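Local coordinates for protein halogenase PltM (Pseudomonas fluorescens, PDB 6BZN) that halogenates phenolic substrates with an unusually broad choice of substrate and halide, as a flavoprotein that binds FAD, at residues 43-48 / 79-84; 47-52 / 154-159. All coordinates share one frame; numbering follows the deposited sequence. Where two conformers were deposited one is given.

How the contacts relate
Both contacts involve the βαβ unit of the FAD-binding, Rossmann-type fold, and they share Leu-47 and Asn-48, with centres about 13 Å apart. Contact 1 joins the C-terminal ends of helices 33-44 and 68-81 near the surface; its chemistry is a long lysine arm, a weak salt bridge, a water and a few apolar touches. Contact 2 is mostly buried, two parallel strands held by three straight backbone bonds, with charge confined to the edge strand. His-154 connects them: its CD2 lies 3.7 Å from Lys-44 CD, and its CE1 3.6 Å from Ile-83 CG2.

Contact 1. Residues 43-48 / 79-84; sequences AKSGLN and KRFDIP
Lys-44 reaches from the C-terminal end of helix 33-44, the helix of the Rossmann-type βαβ unit, across the end of helix 68-81. Its chain is used along its whole length. CB rests on Ile-83 CD1 at 3.8 Å, the two side chains running past each other in opposite directions, and CG lies 3.5 Å from the carbonyl O of Phe-81. With CG anti to the backbone N (chi1 169°), the chain bends at chi2 and again near its end, bringing NZ to Asp-82. There NZ forms a long salt bridge of 3.5 Å to Asp-82 OD2 and an equally weak bond to Asp-82 O. A water bridges the same two residues, accepting from Lys-44 NZ and donating to Asp-82 O. The grip on the ammonium is therefore spread over several modest partners at the exposed surface.

Deeper in, the Phe-81 ring is buried against Val-41 and Ala-365, with Arg-80 CG near the rim of one face, 3.5 Å above its plane. Both helices end in a turn. Gly-46, with positive phi, closes helix 33-44 in a Schellman motif, while Asp-82, also with positive phi, leads the chain away from helix 68-81. Ser-45 OG is hydrogen-bonded to Val-41 O, one turn back, and comes obliquely to the Phe-81 ring, 3.7 Å from CD1.

Contact 2. Residues 47-52 / 154-159; sequences LNVLIL and HGAESR
Strands 49-52 and 157-159 pair in parallel at one edge of the five-stranded Rossmann-type sheet, with 157-159 outermost. Three backbone bonds join them: Glu-157 N to Val-49 O, Ile-51 N to Glu-157 O (2.7 Å, 172° at the hydrogen) and Arg-159 N to Ile-51 O. Just ahead of them, a water accepts from Val-49 N and donates to Leu-47 O and, weakly, to Gly-155 O.

On one face, Glu-157 CG is anti to the backbone N (chi1 -177°) and the chain runs on extended, which lays it along Leu-50, whose CD1 sits 3.6 Å from Glu-157 CG. Leu-50 CD2 covers a face of the Arg-159 guanidinium. Arg-159 NE makes a salt bridge, with a hydrogen bond of 3.0 Å, to Glu-157 OE2, on the anti side and 34° out of the carboxylate plane; Tyr-24 OH joins both Glu-157 OE1 and Arg-159 NH2. With an alanine at Glu-157, Arg-159 would lose its carboxylate partner and the guanidinium would probably turn more freely, though still bonded to Tyr-24 OH. On the face of Ile-51 and Ser-158, Ile-51 CD1 meets Ala-156 CB at 4.2 Å, an apolar touch. Backbone bonds thus set the strand register, while the carboxylate probably balances the arginine's charge beside leucine methyls.

Contact 1. Residues 43-48 / 79-84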
# COMPACT_ATOMS: atom_id res chain seq x y z
N ALA A 43 -5.43 -8.80 -21.45
CA ALA A 43 -4.97 -8.95 -22.84
C ALA A 43 -4.37 -10.35 -23.07
O ALA A 43 -4.66 -11.02 -24.06
CB ALA A 43 -3.96 -7.87 -23.20
N LYS A 44 -3.54 -10.79 -22.13
CA LYS A 44 -2.98 -12.15 -22.16
C LYS A 44 -4.06 -13.22 -22.30
O LYS A 44 -3.88 -14.21 -23.03
CB LYS A 44 -2.15 -12.38 -20.90
CG LYS A 44 -1.72 -13.82 -20.64
CD LYS A 44 -0.73 -14.33 -21.66
CE LYS A 44 -0.53 -15.83 -21.48
NZ LYS A 44 0.85 -16.22 -21.85
N SER A 45 -5.18 -13.01 -21.61
CA SER A 45 -6.28 -13.97 -21.52
C SER A 45 -7.27 -13.95 -22.70
O SER A 45 -8.25 -14.71 -22.68
CB SER A 45 -7.06 -13.70 -20.22
OG SER A 45 -6.20 -13.79 -19.10
N GLY A 46 -7.04 -13.08 -23.68
CA GLY A 46 -7.82 -13.06 -24.94
C GLY A 46 -8.79 -11.89 -25.09
O GLY A 46 -9.63 -11.91 -26.02
N LEU A 47 -8.72 -10.88 -24.21
CA LEU A 47 -9.56 -9.69 -24.34
C LEU A 47 -8.83 -8.57 -25.10
O LEU A 47 -7.61 -8.45 -25.02
CB LEU A 47 -10.01 -9.16 -22.98
CG LEU A 47 -10.76 -10.12 -22.05
CD1 LEU A 47 -11.41 -9.37 -20.90
CD2 LEU A 47 -11.80 -10.93 -22.80
N ASN A 48 -9.60 -7.76 -25.83
CA ASN A 48 -9.13 -6.55 -26.49
C ASN A 48 -9.26 -5.42 -25.47
O ASN A 48 -10.38 -5.08 -25.08
CB ASN A 48 -9.98 -6.28 -27.74
CG ASN A 48 -9.34 -5.28 -28.70
OD1 ASN A 48 -8.16 -4.93 -28.58
ND2 ASN A 48 -10.12 -4.83 -29.68
N LYS A 79 1.68 -16.01 -11.69
CA LYS A 79 1.44 -17.44 -11.87
C LYS A 79 0.02 -17.71 -12.35
O LYS A 79 -0.19 -18.54 -13.23
CB LYS A 79 1.73 -18.21 -10.57
CG LYS A 79 2.06 -19.68 -10.80
CD LYS A 79 3.47 -19.84 -11.36
CE LYS A 79 3.83 -21.28 -11.68
NZ LYS A 79 5.30 -21.42 -11.85
N ARG A 80 -0.95 -17.00 -11.78
CA ARG A 80 -2.36 -17.14 -12.17
C ARG A 80 -2.59 -16.86 -13.65
O ARG A 80 -3.44 -17.50 -14.26
CB ARG A 80 -3.24 -16.22 -11.31
CG ARG A 80 -4.71 -16.14 -11.69
CD ARG A 80 -5.38 -17.49 -11.52
NE ARG A 80 -6.79 -17.43 -11.88
CZ ARG A 80 -7.27 -17.44 -13.12
NH1 ARG A 80 -6.46 -17.52 -14.17
NH2 ARG A 80 -8.59 -17.40 -13.31
N PHE A 81 -1.83 -15.93 -14.23
CA PHE A 81 -2.02 -15.55 -15.64
C PHE A 81 -0.84 -15.89 -16.55
O PHE A 81 -0.86 -15.52 -17.72
CB PHE A 81 -2.44 -14.07 -15.74
CG PHE A 81 -3.75 -13.78 -15.07
CD1 PHE A 81 -4.94 -14.14 -15.68
CD2 PHE A 81 -3.80 -13.20 -13.80
CE1 PHE A 81 -6.16 -13.91 -15.06
CE2 PHE A 81 -5.01 -12.96 -13.18
CZ PHE A 81 -6.20 -13.32 -13.80
N ASP A 82 0.16 -16.61 -16.03
CA ASP A 82 1.34 -17.02 -16.80
C ASP A 82 2.03 -15.82 -17.48
O ASP A 82 2.28 -15.83 -18.68
CB ASP A 82 0.97 -18.12 -17.84
CG ASP A 82 2.20 -18.62 -18.65
OD1 ASP A 82 3.29 -18.79 -18.05
OD2 ASP A 82 2.07 -18.82 -19.89
N ILE A 83 2.32 -14.79 -16.69
CA ILE A 83 3.15 -13.69 -17.14
C ILE A 83 4.34 -13.60 -16.21
O ILE A 83 4.28 -12.92 -15.19
CB ILE A 83 2.37 -12.35 -17.19
CG1 ILE A 83 1.08 -12.51 -17.99
CG2 ILE A 83 3.26 -11.29 -17.81
CD1 ILE A 83 0.24 -11.26 -18.16
N PRO A 84 5.45 -14.28 -16.56
CA PRO A 84 6.64 -14.24 -15.69
C PRO A 84 7.16 -12.86 -15.26
O PRO A 84 7.64 -12.72 -14.13
CB PRO A 84 7.72 -14.93 -16.54
CG PRO A 84 6.97 -15.84 -17.43
CD PRO A 84 5.60 -15.26 -17.65
O HOH W 1 3.03 -14.42 -21.09

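Contact 2. Residues 47-52 / 154-159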
# COMPACT_ATOMS: atom_id res chain seq x y z
N LEU A 47 -8.72 -10.88 -24.21
CA LEU A 47 -9.56 -9.69 -24.34
C LEU A 47 -8.83 -8.57 -25.10
O LEU A 47 -7.61 -8.45 -25.02
CB LEU A 47 -10.01 -9.16 -22.98
CG LEU A 47 -10.76 -10.12 -22.05
CD1 LEU A 47 -11.41 -9.37 -20.90
CD2 LEU A 47 -11.80 -10.93 -22.80
N ASN A 48 -9.60 -7.76 -25.83
CA ASN A 48 -9.13 -6.55 -26.49
C ASN A 48 -9.26 -5.42 -25.47
O ASN A 48 -10.38 -5.08 -25.08
CB ASN A 48 -9.98 -6.28 -27.74
CG ASN A 48 -9.34 -5.28 -28.70
OD1 ASN A 48 -8.16 -4.93 -28.58
ND2 ASN A 48 -10.12 -4.83 -29.68
N VAL A 49 -8.14 -4.85 -25.05
CA VAL A 49 -8.11 -3.89 -23.95
C VAL A 49 -7.57 -2.56 -24.44
O VAL A 49 -6.63 -2.55 -25.24
CB VAL A 49 -7.20 -4.43 -22.83
CG1 VAL A 49 -7.03 -3.41 -21.73
CG2 VAL A 49 -7.80 -5.73 -22.28
N LEU A 50 -8.17 -1.47 -23.97
CA LEU A 50 -7.70 -0.12 -24.23
C LEU A 50 -7.43 0.57 -22.91
O LEU A 50 -8.34 0.71 -22.07
CB LEU A 50 -8.73 0.69 -25.01
CG LEU A 50 -8.34 2.15 -25.30
CD1 LEU A 50 -7.04 2.22 -26.10
CD2 LEU A 50 -9.48 2.85 -26.02
N ILE A 51 -6.18 0.99 -22.72
CA ILE A 51 -5.78 1.75 -21.56
C ILE A 51 -5.71 3.23 -21.93
O ILE A 51 -5.00 3.60 -22.88
CB ILE A 51 -4.41 1.27 -21.03
CG1 ILE A 51 -4.48 -0.21 -20.67
CG2 ILE A 51 -3.97 2.10 -19.84
CD1 ILE A 51 -3.14 -0.81 -20.34
N LEU A 52 -6.41 4.06 -21.18
CA LEU A 52 -6.46 5.52 -21.40
C LEU A 52 -5.84 6.23 -20.24
O LEU A 52 -6.14 5.89 -19.11
CB LEU A 52 -7.91 5.97 -21.49
CG LEU A 52 -8.73 5.38 -22.63
CD1 LEU A 52 -10.17 5.86 -22.53
CD2 LEU A 52 -8.12 5.72 -23.99
N HIS A 154 1.71 -7.70 -24.50
CA HIS A 154 0.62 -8.68 -24.54
C HIS A 154 -0.58 -8.24 -25.36
O HIS A 154 -1.57 -8.96 -25.40
CB HIS A 154 0.20 -9.05 -23.12
CG HIS A 154 1.17 -9.96 -22.45
ND1 HIS A 154 2.24 -9.49 -21.73
CD2 HIS A 154 1.26 -11.31 -22.44
CE1 HIS A 154 2.94 -10.52 -21.28
NE2 HIS A 154 2.36 -11.63 -21.69
N GLY A 155 -0.50 -7.09 -26.03
CA GLY A 155 -1.54 -6.67 -26.95
C GLY A 155 -2.53 -5.63 -26.46
O GLY A 155 -3.41 -5.22 -27.23
N ALA A 156 -2.41 -5.17 -25.21
CA ALA A 156 -3.22 -4.06 -24.74
C ALA A 156 -2.86 -2.81 -25.54
O ALA A 156 -1.69 -2.57 -25.82
CB ALA A 156 -3.00 -3.81 -23.25
N GLU A 157 -3.87 -2.06 -25.98
CA GLU A 157 -3.66 -0.75 -26.60
C GLU A 157 -3.62 0.31 -25.51
O GLU A 157 -4.32 0.19 -24.50
CB GLU A 157 -4.75 -0.43 -27.62
CG GLU A 157 -4.54 0.89 -28.36
CD GLU A 157 -5.66 1.22 -29.35
OE1 GLU A 157 -6.34 0.27 -29.82
OE2 GLU A 157 -5.83 2.45 -29.63
N SER A 158 -2.80 1.34 -25.72
CA SER A 158 -2.63 2.43 -24.77
C SER A 158 -2.65 3.76 -25.52
O SER A 158 -1.99 3.88 -26.55
CB SER A 158 -1.30 2.30 -24.04
OG SER A 158 -1.02 3.45 -23.28
N ARG A 159 -3.42 4.72 -25.01
CA ARG A 159 -3.39 6.10 -25.47
C ARG A 159 -3.10 6.96 -24.26
O ARG A 159 -3.87 6.98 -23.29
CB ARG A 159 -4.72 6.52 -26.10
CG ARG A 159 -5.15 5.61 -27.23
CD ARG A 159 -6.38 6.14 -27.96
NE ARG A 159 -7.04 5.06 -28.69
CZ ARG A 159 -8.12 5.20 -29.46
NH1 ARG A 159 -8.69 6.38 -29.63
NH2 ARG A 159 -8.62 4.13 -30.06
O HOH W 2 -5.76 -6.23 -25.69